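Local coordinates for coelenterazine-binding protein with bound coelenterazine (Renilla muelleri, PDB 2HPS), which binds coelenterazine, the luciferin, and, most probably, makes it available for reaction with luciferase and oxygen only when calcium is bound, at residues Ala10-Lys15 and Asn84-Leu89; Lys17-Arg22 and Glu34-Ile39; Phe61-Asp66 and Lys97-Ile102. All blocks are in the same frame, centred on the assembly; numbering follows the deposited sequence.

Interaction 1. Residues Ala10-Lys15 and Asn84-Leu89; sequences AYHLRK and NATDSL
The imidazole of His12 meets Thr86 at its edge, with OG1 lying in the ring plane and Leu89 CD1 also near that plane at the rim, 4.2 Å from His12 CE1. This is a helix-helix contact in an EF-hand protein: helix 6-21, the first helix of EF-hand 1, meets helix 78-91; the segment axes come within 9.2 Å and their directions differ by 120°. The one hydrogen bond across it joins His12 ND1 and Thr86 OG1 at 2.9 Å and is nearly straight (163°); either atom could be the donor. The far nitrogen, His12 NE2, bonds to the backbone oxygen of Leu168, so the buried ring is held at both nitrogens and its rotation is fixed. With CG anti to the backbone N (chi1 -162°), the His12 ring reaches across to Thr86, and the imidazole and the threonine side chain lie alongside, pointing opposite ways. Thr86 OG1 also makes a weak hydrogen bond back to Ala82 O within its own helix. Leu13, the next residue along helix 6-21, comes in across the threonine side chain and sets its methyl CD2 3.3 Å from Thr86 OG1 and 3.6 Å from Thr86 CB.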
loop_
_atom_site.group_PDB
_atom_site.type_symbol
_atom_site.label_atom_id
_atom_site.label_comp_id
_atom_site.label_asym_id
_atom_site.label_seq_id
_atom_site.Cartn_x
_atom_site.Cartn_y
_atom_site.Cartn_z
ATOM N N ALA A 10 12.125 -3.469 14.364
ATOM C CA ALA A 10 12.447 -2.075 14.034
ATOM C C ALA A 10 12.236 -1.805 12.555
ATOM O O ALA A 10 11.590 -0.821 12.185
ATOM C CB ALA A 10 13.900 -1.740 14.435
ATOM N N TYR A 11 12.754 -2.701 11.712
ATOM C CA TYR A 11 12.673 -2.507 10.269
ATOM C C TYR A 11 11.213 -2.602 9.793
ATOM O O TYR A 11 10.756 -1.785 8.998
ATOM C CB TYR A 11 13.570 -3.522 9.541
ATOM C CG TYR A 11 13.459 -3.406 8.038
ATOM C CD1 TYR A 11 13.883 -2.242 7.377
ATOM C CD2 TYR A 11 12.855 -4.416 7.287
ATOM C CE1 TYR A 11 13.751 -2.105 5.985
ATOM C CE2 TYR A 11 12.711 -4.287 5.907
ATOM C CZ TYR A 11 13.151 -3.136 5.262
ATOM O OH TYR A 11 13.026 -3.014 3.897
ATOM N N HIS A 12 10.487 -3.600 10.296
ATOM C CA HIS A 12 9.084 -3.750 9.894
ATOM C C HIS A 12 8.260 -2.537 10.295
ATOM O O HIS A 12 7.485 -2.013 9.484
ATOM C CB HIS A 12 8.462 -5.030 10.445
ATOM C CG HIS A 12 7.214 -5.413 9.726
ATOM N ND1 HIS A 12 5.981 -4.884 10.044
ATOM C CD2 HIS A 12 7.019 -6.215 8.652
ATOM C CE1 HIS A 12 5.077 -5.352 9.197
ATOM N NE2 HIS A 12 5.678 -6.175 8.356
ATOM N N LEU A 13 8.472 -2.037 11.515
ATOM C CA LEU A 13 7.763 -0.813 11.932
ATOM C C LEU A 13 8.119 0.393 11.076
ATOM O O LEU A 13 7.280 1.267 10.844
ATOM C CB LEU A 13 8.062 -0.489 13.403
ATOM C CG LEU A 13 7.436 -1.389 14.466
ATOM C CD1 LEU A 13 8.081 -1.101 15.833
ATOM C CD2 LEU A 13 5.924 -1.117 14.542
ATOM N N ARG A 14 9.387 0.482 10.677
ATOM C CA ARG A 14 9.849 1.551 9.784
ATOM C C ARG A 14 9.114 1.507 8.450
ATOM O O ARG A 14 8.651 2.543 7.960
ATOM C CB ARG A 14 11.357 1.459 9.573
ATOM C CG ARG A 14 11.952 2.626 8.774
ATOM C CD ARG A 14 13.496 2.500 8.734
ATOM N NE ARG A 14 14.103 3.566 7.944
ATOM C CZ ARG A 14 14.422 4.772 8.404
ATOM N NH1 ARG A 14 14.175 5.102 9.677
ATOM N NH2 ARG A 14 14.974 5.669 7.569
ATOM N N LYS A 15 8.940 0.297 7.912
ATOM C CA LYS A 15 8.154 0.120 6.712
ATOM C C LYS A 15 6.712 0.571 6.947
ATOM O O LYS A 15 6.155 1.331 6.152
ATOM C CB LYS A 15 8.195 -1.334 6.257
ATOM C CG LYS A 15 9.545 -1.761 5.652
ATOM C CD LYS A 15 9.454 -3.110 4.957
ATOM C CE LYS A 15 9.106 -4.259 5.917
ATOM N NZ LYS A 15 9.047 -5.615 5.196
ATOM N N ASN A 84 0.066 -1.084 15.066
ATOM C CA ASN A 84 -1.111 -1.926 14.808
ATOM C C ASN A 84 -0.937 -2.763 13.537
ATOM O O ASN A 84 -1.270 -3.949 13.529
ATOM C CB ASN A 84 -2.370 -1.078 14.726
ATOM C CG ASN A 84 -2.757 -0.467 16.074
ATOM O OD1 ASN A 84 -2.357 -0.959 17.134
ATOM N ND2 ASN A 84 -3.545 0.592 16.028
ATOM N N ALA A 85 -0.374 -2.146 12.496
ATOM C CA ALA A 85 -0.050 -2.845 11.244
ATOM C C ALA A 85 0.955 -3.981 11.460
ATOM O O ALA A 85 0.744 -5.116 11.029
ATOM C CB ALA A 85 0.491 -1.823 10.191
ATOM N N THR A 86 2.076 -3.681 12.123
ATOM C CA THR A 86 3.118 -4.670 12.363
ATOM C C THR A 86 2.584 -5.813 13.221
ATOM O O THR A 86 2.781 -6.993 12.892
ATOM C CB THR A 86 4.346 -3.981 13.012
ATOM O OG1 THR A 86 4.910 -3.081 12.038
ATOM C CG2 THR A 86 5.401 -5.008 13.471
ATOM N N ASP A 87 1.875 -5.456 14.294
ATOM C CA ASP A 87 1.317 -6.463 15.213
ATOM C C ASP A 87 0.350 -7.390 14.471
ATOM O O ASP A 87 0.439 -8.608 14.617
ATOM C CB ASP A 87 0.605 -5.802 16.409
ATOM C CG ASP A 87 1.570 -5.256 17.452
ATOM O OD1 ASP A 87 2.773 -5.567 17.390
ATOM O OD2 ASP A 87 1.107 -4.492 18.334
ATOM N N SER A 88 -0.539 -6.803 13.670
ATOM C CA SER A 88 -1.526 -7.576 12.882
ATOM C C SER A 88 -0.895 -8.457 11.805
ATOM O O SER A 88 -1.166 -9.669 11.741
ATOM C CB SER A 88 -2.632 -6.687 12.312
ATOM O OG SER A 88 -2.130 -5.662 11.484
ATOM N N LEU A 89 -0.042 -7.854 10.972
ATOM C CA LEU A 89 0.572 -8.579 9.852
ATOM C C LEU A 89 1.488 -9.703 10.272
ATOM O O LEU A 89 1.463 -10.766 9.665
ATOM C CB LEU A 89 1.331 -7.616 8.934
ATOM C CG LEU A 89 0.405 -6.726 8.110
ATOM C CD1 LEU A 89 1.162 -5.515 7.575
ATOM C CD2 LEU A 89 -0.263 -7.537 6.976
#

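Interaction 2. Residues Lys17-Arg22 and Glu34-Ile39; sequences KTRMQR and EDYELI. With CTZ (c2-hydroxy-coelenterazine), chain B.
Two side chains grip CTZ O17, the hydroxyl of the hydroxybenzyl group that C10 of the bound c2-hydroxy-coelenterazine carries, through three hydrogen bonds, one of them weak. Tyr36 OH lies 2.6 Å from CTZ O17, with either oxygen a possible donor; O17 sits in the plane of the tyrosine ring, at its edge. Arg19 NE donates to CTZ O17 at 2.7 Å with an angle of 163°, while its NH2 adds the weak, more bent bond. Arg19 stretches out almost straight to get there, its guanidinium plane 47° from the Tyr36 ring and its NH2 3.3 Å from Tyr36 OH. With an alanine at Arg19, O17 would lose both guanidinium bonds, keeping Tyr36 alone of this pair, and the hydroxybenzyl ring would probably turn more freely. Arg22 folds back on itself so that NE faces CTZ O18 at 2.9 Å, in the guanidinium plane, while its NH2 forms a salt bridge with Asp134. Ile39 supplies the apolar wall: CG2 lies 3.5 Å from CTZ C10, and CD1 packs against C16 of the hydroxybenzyl ring. Segments 17-22 and 34-39, on the two helices of EF-hand 1, thus meet sparingly and mostly by way of the ligand, as part of the coelenterazine-binding pocket.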
loop_
_atom_site.group_PDB
_atom_site.type_symbol
_atom_site.label_atom_id
_atom_site.label_comp_id
_atom_site.label_asym_id
_atom_site.label_seq_id
_atom_site.Cartn_x
_atom_site.Cartn_y
_atom_site.Cartn_z
ATOM N N LYS A 17 5.423 2.565 9.235
ATOM C CA LYS A 17 5.303 4.009 9.434
ATOM C C LYS A 17 5.353 4.788 8.101
ATOM O O LYS A 17 4.681 5.810 7.922
ATOM C CB LYS A 17 6.385 4.517 10.412
ATOM C CG LYS A 17 6.125 5.962 10.871
ATOM C CD LYS A 17 7.184 6.522 11.844
ATOM C CE LYS A 17 6.945 8.028 12.043
ATOM N NZ LYS A 17 7.993 8.614 12.940
ATOM N N THR A 18 6.146 4.291 7.159
ATOM C CA THR A 18 6.255 4.913 5.841
ATOM C C THR A 18 4.895 4.803 5.131
ATOM O O THR A 18 4.384 5.779 4.569
ATOM C CB THR A 18 7.385 4.233 5.061
ATOM O OG1 THR A 18 8.606 4.383 5.819
ATOM C CG2 THR A 18 7.572 4.878 3.692
ATOM N N ARG A 19 4.294 3.629 5.244
ATOM C CA ARG A 19 2.967 3.364 4.675
ATOM C C ARG A 19 1.923 4.269 5.341
ATOM O O ARG A 19 1.097 4.878 4.677
ATOM C CB ARG A 19 2.607 1.898 4.915
ATOM C CG ARG A 19 1.206 1.520 4.481
ATOM C CD ARG A 19 0.948 0.057 4.850
ATOM N NE ARG A 19 -0.490 -0.245 4.844
ATOM C CZ ARG A 19 -1.053 -1.271 5.487
ATOM N NH1 ARG A 19 -0.317 -2.138 6.188
ATOM N NH2 ARG A 19 -2.362 -1.448 5.408
HETATM N N MSE A 20 1.977 4.368 6.660
HETATM C CA MSE A 20 0.962 5.120 7.367
HETATM C C MSE A 20 1.074 6.607 7.113
HETATM O O MSE A 20 0.056 7.325 7.106
HETATM C CB MSE A 20 0.999 4.802 8.854
HETATM C CG MSE A 20 0.640 3.362 9.192
HETATM SE SE MSE A 20 -1.196 2.958 8.661
HETATM C CE MSE A 20 -1.064 2.133 7.022
ATOM N N GLN A 21 2.298 7.078 6.866
ATOM C CA GLN A 21 2.505 8.485 6.589
ATOM C C GLN A 21 1.814 8.887 5.292
ATOM O O GLN A 21 1.452 10.054 5.130
ATOM C CB GLN A 21 3.985 8.881 6.566
ATOM C CG GLN A 21 4.532 9.042 7.962
ATOM C CD GLN A 21 5.650 10.065 8.105
ATOM O OE1 GLN A 21 6.212 10.571 7.129
ATOM N NE2 GLN A 21 5.972 10.364 9.341
ATOM N N ARG A 22 1.610 7.920 4.393
ATOM C CA ARG A 22 0.869 8.165 3.161
ATOM C C ARG A 22 -0.608 8.434 3.422
ATOM O O ARG A 22 -1.277 9.069 2.599
ATOM C CB ARG A 22 1.036 7.003 2.164
ATOM C CG ARG A 22 2.478 6.815 1.681
ATOM C CD ARG A 22 3.020 8.076 1.009
ATOM N NE ARG A 22 2.075 8.607 0.021
ATOM C CZ ARG A 22 2.191 9.798 -0.566
ATOM N NH1 ARG A 22 1.271 10.195 -1.432
ATOM N NH2 ARG A 22 3.224 10.593 -0.292
ATOM N N GLU A 34 -11.579 8.203 7.974
ATOM C CA GLU A 34 -11.932 8.892 6.730
ATOM C C GLU A 34 -10.724 9.245 5.868
ATOM O O GLU A 34 -10.844 9.297 4.662
ATOM C CB GLU A 34 -12.836 10.116 6.942
ATOM C CG GLU A 34 -12.285 11.177 7.845
ATOM C CD GLU A 34 -12.790 11.032 9.272
ATOM O OE1 GLU A 34 -13.278 12.058 9.813
ATOM O OE2 GLU A 34 -12.712 9.907 9.846
ATOM N N ASP A 35 -9.568 9.485 6.492
ATOM C CA ASP A 35 -8.308 9.661 5.741
ATOM C C ASP A 35 -8.010 8.413 4.890
ATOM O O ASP A 35 -7.549 8.511 3.742
ATOM C CB ASP A 35 -7.132 9.916 6.694
ATOM C CG ASP A 35 -7.251 11.236 7.471
ATOM O OD1 ASP A 35 -7.877 12.202 6.985
ATOM O OD2 ASP A 35 -6.674 11.303 8.581
ATOM N N TYR A 36 -8.265 7.245 5.467
ATOM C CA TYR A 36 -8.071 5.986 4.752
ATOM C C TYR A 36 -9.086 5.828 3.603
ATOM O O TYR A 36 -8.731 5.454 2.481
ATOM C CB TYR A 36 -8.094 4.819 5.750
ATOM C CG TYR A 36 -7.210 3.653 5.342
ATOM C CD1 TYR A 36 -5.862 3.856 4.987
ATOM C CD2 TYR A 36 -7.710 2.343 5.343
ATOM C CE1 TYR A 36 -5.050 2.778 4.609
ATOM C CE2 TYR A 36 -6.907 1.270 4.980
ATOM C CZ TYR A 36 -5.586 1.490 4.608
ATOM O OH TYR A 36 -4.813 0.400 4.253
ATOM N N GLU A 37 -10.349 6.165 3.875
ATOM C CA GLU A 37 -11.402 6.154 2.855
ATOM C C GLU A 37 -11.083 7.093 1.702
ATOM O O GLU A 37 -11.452 6.826 0.576
ATOM C CB GLU A 37 -12.744 6.571 3.468
ATOM C CG GLU A 37 -13.282 5.632 4.542
ATOM C CD GLU A 37 -14.650 6.065 5.043
ATOM O OE1 GLU A 37 -15.634 5.790 4.329
ATOM O OE2 GLU A 37 -14.740 6.672 6.139
ATOM N N LEU A 38 -10.390 8.199 1.984
ATOM C CA LEU A 38 -10.012 9.120 0.920
ATOM C C LEU A 38 -9.164 8.430 -0.150
ATOM O O LEU A 38 -9.324 8.692 -1.337
ATOM C CB LEU A 38 -9.257 10.324 1.493
ATOM C CG LEU A 38 -8.708 11.357 0.494
ATOM C CD1 LEU A 38 -9.804 11.992 -0.351
ATOM C CD2 LEU A 38 -7.899 12.440 1.258
ATOM N N ILE A 39 -8.247 7.571 0.290
ATOM C CA ILE A 39 -7.437 6.772 -0.641
ATOM C C ILE A 39 -8.330 5.904 -1.537
ATOM O O ILE A 39 -8.183 5.907 -2.762
ATOM C CB ILE A 39 -6.406 5.926 0.123
ATOM C CG1 ILE A 39 -5.406 6.867 0.789
ATOM C CG2 ILE A 39 -5.696 4.929 -0.835
ATOM C CD1 ILE A 39 -4.505 6.215 1.792
HETATM N N1 CTZ B . -0.034 3.446 -1.881
HETATM C C2 CTZ B . -0.747 4.510 -1.422
HETATM C C3 CTZ B . 0.230 5.600 -1.468
HETATM N N4 CTZ B . 1.402 5.176 -1.933
HETATM C C5 CTZ B . 2.569 5.821 -2.137
HETATM C C6 CTZ B . 3.660 5.093 -2.619
HETATM N N7 CTZ B . 3.556 3.774 -2.888
HETATM C C8 CTZ B . 2.398 3.103 -2.705
HETATM C C9 CTZ B . 1.241 3.861 -2.172
HETATM C C10 CTZ B . -2.188 4.506 -0.972
HETATM C C11 CTZ B . -2.262 3.597 0.230
HETATM C C12 CTZ B . -2.957 2.392 0.138
HETATM C C13 CTZ B . -3.033 1.526 1.221
HETATM C C14 CTZ B . -2.400 1.890 2.414
HETATM C C15 CTZ B . -1.690 3.096 2.514
HETATM C C16 CTZ B . -1.619 3.957 1.415
HETATM O O17 CTZ B . -2.469 1.045 3.473
HETATM O O18 CTZ B . 0.020 6.823 -1.106
HETATM C C19 CTZ B . 4.938 5.795 -2.876
HETATM C C20 CTZ B . 5.376 6.843 -2.064
HETATM C C21 CTZ B . 6.578 7.489 -2.344
HETATM C C22 CTZ B . 7.344 7.100 -3.452
HETATM C C23 CTZ B . 6.914 6.070 -4.276
HETATM C C24 CTZ B . 5.707 5.418 -3.992
HETATM O O25 CTZ B . 8.510 7.755 -3.703
HETATM C C26 CTZ B . 2.245 1.616 -2.972
HETATM C C27 CTZ B . 1.925 1.411 -4.430
HETATM C C28 CTZ B . 0.691 0.907 -4.838
HETATM C C29 CTZ B . 0.443 0.729 -6.200
HETATM C C30 CTZ B . 1.425 1.074 -7.141
HETATM C C31 CTZ B . 2.664 1.564 -6.730
HETATM C C32 CTZ B . 2.916 1.728 -5.365
#

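Interaction 3. Residues Phe61-Asp66 and Lys97-Ile102; sequences FLRVAD and KAMAVI
Residues 61-66 are helical, bonded Ala65 N to Phe61 O and Asp66 N to Leu62 O, whereas 97-102 starts helical and contains a type I beta turn from Met99 to Ile102, which Ile102 N to Met99 O closes at 3.3 Å. The two segments bury 91 Å² between them at the surface, nearly all of it on Arg63 and Met99, the latter modelled as selenomethionine. The methyl CE of Met99 lies over one face of the Arg63 guanidinium, 3.7 Å from its plane and off-centre on the NH2 side, the methionine chain coming in roughly perpendicular to the arginine. It is the turn at chi3 (73°) of Arg63 that swings the guanidinium under this methyl. Arg63 NH2 is also 3.4 Å from Met99 O, but its strongest polar partner is Glu60, in a salt bridge on its own helix, while NH1 bonds a glycerol probably from the crystallisation liquor. The arrangement is a methyl laid over one face of a guanidinium at the protein surface, joining helix 51-68, in the EF-hand 2 range, to the turn that leads from helix 95-99 into helix 102-111, the first helix of EF-hand 3.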
loop_
_atom_site.group_PDB
_atom_site.type_symbol
_atom_site.label_atom_id
_atom_site.label_comp_id
_atom_site.label_asym_id
_atom_site.label_seq_id
_atom_site.Cartn_x
_atom_site.Cartn_y
_atom_site.Cartn_z
ATOM N N PHE A 61 -10.948 -1.336 2.151
ATOM C CA PHE A 61 -10.223 -0.352 2.963
ATOM C C PHE A 61 -10.749 -0.237 4.393
ATOM O O PHE A 61 -9.973 -0.102 5.334
ATOM C CB PHE A 61 -10.155 1.014 2.272
ATOM C CG PHE A 61 -8.997 1.133 1.314
ATOM C CD1 PHE A 61 -8.986 0.403 0.127
ATOM C CD2 PHE A 61 -7.911 1.951 1.621
ATOM C CE1 PHE A 61 -7.884 0.492 -0.771
ATOM C CE2 PHE A 61 -6.816 2.043 0.755
ATOM C CZ PHE A 61 -6.806 1.320 -0.450
ATOM N N LEU A 62 -12.071 -0.303 4.568
ATOM C CA LEU A 62 -12.632 -0.249 5.912
ATOM C C LEU A 62 -12.244 -1.475 6.722
ATOM O O LEU A 62 -11.968 -1.372 7.911
ATOM C CB LEU A 62 -14.160 -0.107 5.863
ATOM C CG LEU A 62 -14.691 1.225 5.334
ATOM C CD1 LEU A 62 -16.214 1.109 5.205
ATOM C CD2 LEU A 62 -14.295 2.412 6.209
ATOM N N ARG A 63 -12.212 -2.637 6.072
ATOM C CA ARG A 63 -11.831 -3.880 6.737
ATOM C C ARG A 63 -10.402 -3.789 7.291
ATOM O O ARG A 63 -10.129 -4.157 8.444
ATOM C CB ARG A 63 -11.971 -5.060 5.768
ATOM C CG ARG A 63 -11.878 -6.435 6.486
ATOM C CD ARG A 63 -11.997 -7.576 5.457
ATOM N NE ARG A 63 -10.786 -7.698 4.645
ATOM C CZ ARG A 63 -9.680 -8.325 5.039
ATOM N NH1 ARG A 63 -9.618 -8.895 6.239
ATOM N NH2 ARG A 63 -8.625 -8.363 4.238
ATOM N N VAL A 64 -9.496 -3.294 6.452
ATOM C CA VAL A 64 -8.106 -3.043 6.842
ATOM C C VAL A 64 -8.033 -1.916 7.891
ATOM O O VAL A 64 -7.302 -2.047 8.865
ATOM C CB VAL A 64 -7.214 -2.803 5.600
ATOM C CG1 VAL A 64 -5.771 -2.480 5.995
ATOM C CG2 VAL A 64 -7.241 -4.048 4.705
ATOM N N ALA A 65 -8.832 -0.859 7.733
ATOM C CA ALA A 65 -8.872 0.229 8.745
ATOM C C ALA A 65 -9.143 -0.320 10.146
ATOM O O ALA A 65 -8.535 0.115 11.135
ATOM C CB ALA A 65 -9.903 1.291 8.367
ATOM N N ASP A 66 -10.039 -1.297 10.233
ATOM C CA ASP A 66 -10.328 -1.943 11.520
ATOM C C ASP A 66 -9.080 -2.570 12.131
ATOM O O ASP A 66 -8.802 -2.418 13.326
ATOM C CB ASP A 66 -11.430 -2.994 11.378
ATOM C CG ASP A 66 -12.805 -2.389 11.074
ATOM O OD1 ASP A 66 -13.021 -1.170 11.271
ATOM O OD2 ASP A 66 -13.679 -3.150 10.600
ATOM N N LYS A 97 -2.559 -14.711 5.368
ATOM C CA LYS A 97 -1.627 -13.911 4.567
ATOM C C LYS A 97 -2.137 -13.686 3.148
ATOM O O LYS A 97 -1.800 -12.681 2.521
ATOM C CB LYS A 97 -0.238 -14.566 4.559
ATOM C CG LYS A 97 0.419 -14.656 5.949
ATOM C CD LYS A 97 1.797 -15.322 5.877
ATOM C CE LYS A 97 2.767 -14.534 5.002
ATOM N NZ LYS A 97 4.160 -15.100 5.141
ATOM N N ALA A 98 -2.936 -14.627 2.635
ATOM C CA ALA A 98 -3.594 -14.461 1.336
ATOM C C ALA A 98 -4.655 -13.376 1.395
ATOM O O ALA A 98 -4.778 -12.572 0.468
ATOM C CB ALA A 98 -4.205 -15.805 0.855
HETATM N N MSE A 99 -5.406 -13.330 2.494
HETATM C CA MSE A 99 -6.402 -12.279 2.652
HETATM C C MSE A 99 -5.729 -10.920 2.759
HETATM O O MSE A 99 -6.287 -9.913 2.317
HETATM C CB MSE A 99 -7.280 -12.526 3.877
HETATM C CG MSE A 99 -8.317 -13.589 3.669
HETATM SE SE MSE A 99 -9.543 -13.161 2.173
HETATM C CE MSE A 99 -9.852 -11.385 2.444
ATOM N N ALA A 100 -4.524 -10.894 3.343
ATOM C CA ALA A 100 -3.800 -9.627 3.555
ATOM C C ALA A 100 -3.367 -8.901 2.283
ATOM O O ALA A 100 -3.103 -7.686 2.311
ATOM C CB ALA A 100 -2.601 -9.850 4.449
ATOM N N VAL A 101 -3.292 -9.631 1.166
ATOM C CA VAL A 101 -2.859 -9.005 -0.095
ATOM C C VAL A 101 -4.008 -8.636 -1.026
ATOM O O VAL A 101 -3.803 -8.055 -2.095
ATOM C CB VAL A 101 -1.809 -9.863 -0.836
ATOM C CG1 VAL A 101 -0.600 -10.095 0.081
ATOM C CG2 VAL A 101 -2.410 -11.196 -1.318
ATOM N N ILE A 102 -5.224 -8.980 -0.610
ATOM C CA ILE A 102 -6.416 -8.650 -1.385
ATOM C C ILE A 102 -6.527 -7.159 -1.712
ATOM O O ILE A 102 -6.825 -6.784 -2.847
ATOM C CB ILE A 102 -7.677 -9.237 -0.679
ATOM C CG1 ILE A 102 -7.621 -10.771 -0.734
ATOM C CG2 ILE A 102 -8.964 -8.658 -1.238
ATOM C CD1 ILE A 102 -7.821 -11.394 -2.150
#

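In the fold
From the N terminus, helix 6-21 serves two contacts: residues 10-15 open the long loop that interaction 1 closes at 84-89, and residues 17-22 meet 34-39 across the ligand, so that interaction 2 is nested inside that loop. Interaction 3 begins at 61-66, after interaction 2 has closed, and ends at 97-102, beyond the closing segment of interaction 1; interactions 1 and 3 therefore cross. Side chains also connect the sites: Leu89 CD1 packs 3.9 Å from Arg19 NH1, and Ile39 CG2 lies 3.5 Å from Phe61 CE2. Together they tie helix 6-21 to helices 33-47 and 78-91, and helix 51-68 to the start of the second EF-hand pair.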